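Local atomic coordinates of hypothetical protein Atu2648 (Agrobacterium tumefaciens str. C58, PDB entry 1ZCE), a protein that is of unknown function but adopts the EVE fold, related to PUA and ASCH, and so may bind RNA or modified nucleic-acid bases. Residues G31-Q36 / S75-D80. Sequence-based numbering, arbitrary orientation.
Sequences GVRNYQ and STAEGD
The guanidinium of Arg33 meets the loop 75-80 with one face and one edge: the methyl of Ala77 lies over the face, CB 3.9 Å from NH2, while Thr76 OG1 and a water lie at its edge. NH2 donates to Thr76 OG1 at 3.2 Å, a moderately bent bond (149°) with the hydroxyl oxygen tilted 15° from the guanidinium plane. In that plane, the water accepts from Arg33 NH2 at 2.9 Å and donates to Thr76 O at 2.7 Å, so one nitrogen grips Thr76 both directly and through solvent. With CG beside the backbone N and a bend at chi2 (-66°), the arginine runs back toward the preceding residues, where NH1 meets Val32 O at 2.9 Å from above the carbonyl plane; this bond helps fix the rotation of the group. Asp74 ties the site together, with a salt bridge to Arg33 NH1 and hydrogen bonds to Thr76 OG1 and Gly31 N, and Trp83 adds a cation-pi contact to the arginine. Past Thr76 a type I' turn spans Ala77 to Asp80. This is a surface contact in which an arginine joins the residues leading into helix 35-42 to the loop between antiparallel strands 60-73 and 84-99 of the EVE domain.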
loop_
_atom_site.group_PDB
_atom_site.type_symbol
_atom_site.label_atom_id
_atom_site.label_comp_id
_atom_site.label_asym_id
_atom_site.label_seq_id
_atom_site.Cartn_x
_atom_site.Cartn_y
_atom_site.Cartn_z
ATOM N N GLY A 31 -7.533 1.936 -11.698
ATOM C CA GLY A 31 -6.626 2.887 -12.318
ATOM C C GLY A 31 -5.177 2.494 -12.509
ATOM O O GLY A 31 -4.415 3.262 -13.092
ATOM N N VAL A 32 -4.776 1.325 -12.024
ATOM C CA VAL A 32 -3.395 0.900 -12.198
ATOM C C VAL A 32 -3.199 0.457 -13.642
ATOM O O VAL A 32 -3.891 -0.436 -14.125
ATOM C CB VAL A 32 -3.040 -0.251 -11.236
ATOM C CG1 VAL A 32 -1.649 -0.791 -11.550
ATOM C CG2 VAL A 32 -3.100 0.245 -9.799
ATOM N N ARG A 33 -2.265 1.110 -14.329
ATOM C CA ARG A 33 -1.966 0.803 -15.726
ATOM C C ARG A 33 -0.464 0.570 -15.882
ATOM O O ARG A 33 0.181 1.079 -16.802
ATOM C CB ARG A 33 -2.429 1.954 -16.625
ATOM C CG ARG A 33 -3.925 2.254 -16.529
ATOM C CD ARG A 33 -4.775 1.107 -17.069
ATOM N NE ARG A 33 -6.210 1.397 -17.028
ATOM C CZ ARG A 33 -7.030 1.035 -16.041
ATOM N NH1 ARG A 33 -6.564 0.358 -15.000
ATOM N NH2 ARG A 33 -8.317 1.353 -16.095
ATOM N N ASN A 34 0.076 -0.212 -14.954
ATOM C CA ASN A 34 1.488 -0.565 -14.915
ATOM C C ASN A 34 1.510 -2.076 -14.704
ATOM O O ASN A 34 0.905 -2.582 -13.756
ATOM C CB ASN A 34 2.163 0.168 -13.749
ATOM C CG ASN A 34 3.628 -0.189 -13.594
ATOM O OD1 ASN A 34 3.971 -1.277 -13.131
ATOM N ND2 ASN A 34 4.504 0.728 -13.984
ATOM N N TYR A 35 2.195 -2.798 -15.585
ATOM C CA TYR A 35 2.236 -4.252 -15.486
ATOM C C TYR A 35 2.817 -4.778 -14.184
ATOM O O TYR A 35 2.259 -5.690 -13.577
ATOM C CB TYR A 35 3.000 -4.839 -16.674
ATOM C CG TYR A 35 2.345 -4.549 -18.003
ATOM C CD1 TYR A 35 2.981 -3.763 -18.961
ATOM C CD2 TYR A 35 1.077 -5.043 -18.296
ATOM C CE1 TYR A 35 2.371 -3.474 -20.179
ATOM C CE2 TYR A 35 0.457 -4.760 -19.508
ATOM C CZ TYR A 35 1.109 -3.975 -20.446
ATOM O OH TYR A 35 0.497 -3.688 -21.645
ATOM N N GLN A 36 3.930 -4.208 -13.743
ATOM C CA GLN A 36 4.553 -4.663 -12.508
ATOM C C GLN A 36 3.656 -4.431 -11.296
ATOM O O GLN A 36 3.561 -5.288 -10.417
ATOM C CB GLN A 36 5.899 -3.969 -12.305
ATOM C CG GLN A 36 6.550 -4.294 -10.975
ATOM C CD GLN A 36 6.674 -5.785 -10.733
ATOM O OE1 GLN A 36 6.726 -6.233 -9.588
ATOM N NE2 GLN A 36 6.735 -6.560 -11.808
ATOM N N SER A 75 -12.912 -2.644 -12.779
ATOM C CA SER A 75 -14.197 -2.134 -13.254
ATOM C C SER A 75 -14.091 -0.886 -14.123
ATOM O O SER A 75 -15.050 -0.522 -14.805
ATOM C CB SER A 75 -15.113 -1.834 -12.068
ATOM O OG SER A 75 -14.648 -0.706 -11.348
ATOM N N THR A 76 -12.940 -0.225 -14.095
ATOM C CA THR A 76 -12.747 0.985 -14.888
ATOM C C THR A 76 -11.993 0.707 -16.185
ATOM O O THR A 76 -11.743 1.621 -16.968
ATOM C CB THR A 76 -11.962 2.059 -14.100
ATOM O OG1 THR A 76 -10.613 1.618 -13.893
ATOM C CG2 THR A 76 -12.622 2.321 -12.751
ATOM N N ALA A 77 -11.636 -0.554 -16.410
ATOM C CA ALA A 77 -10.903 -0.935 -17.613
ATOM C C ALA A 77 -11.845 -1.394 -18.718
ATOM O O ALA A 77 -11.439 -2.108 -19.634
ATOM C CB ALA A 77 -9.906 -2.037 -17.290
ATOM N N GLU A 78 -13.101 -0.967 -18.627
ATOM C CA GLU A 78 -14.128 -1.316 -19.603
ATOM C C GLU A 78 -14.041 -2.753 -20.114
ATOM O O GLU A 78 -13.923 -3.001 -21.315
ATOM C CB GLU A 78 -14.106 -0.315 -20.770
ATOM C CG GLU A 78 -12.734 -0.000 -21.349
ATOM C CD GLU A 78 -12.256 -1.038 -22.340
ATOM O OE1 GLU A 78 -12.973 -1.281 -23.334
ATOM O OE2 GLU A 78 -11.163 -1.609 -22.134
ATOM N N GLY A 79 -14.103 -3.698 -19.180
ATOM C CA GLY A 79 -14.050 -5.105 -19.528
ATOM C C GLY A 79 -12.806 -5.542 -20.276
ATOM O O GLY A 79 -12.856 -6.493 -21.058
ATOM N N ASP A 80 -11.690 -4.857 -20.045
ATOM C CA ASP A 80 -10.445 -5.212 -20.711
ATOM C C ASP A 80 -9.987 -6.555 -20.152
ATOM O O ASP A 80 -10.677 -7.154 -19.322
ATOM C CB ASP A 80 -9.380 -4.135 -20.472
ATOM C CG ASP A 80 -8.242 -4.208 -21.473
ATOM O OD1 ASP A 80 -7.329 -3.358 -21.401
ATOM O OD2 ASP A 80 -8.260 -5.109 -22.335
HETATM O O HOH W 1 -9.607 2.393 -18.460
#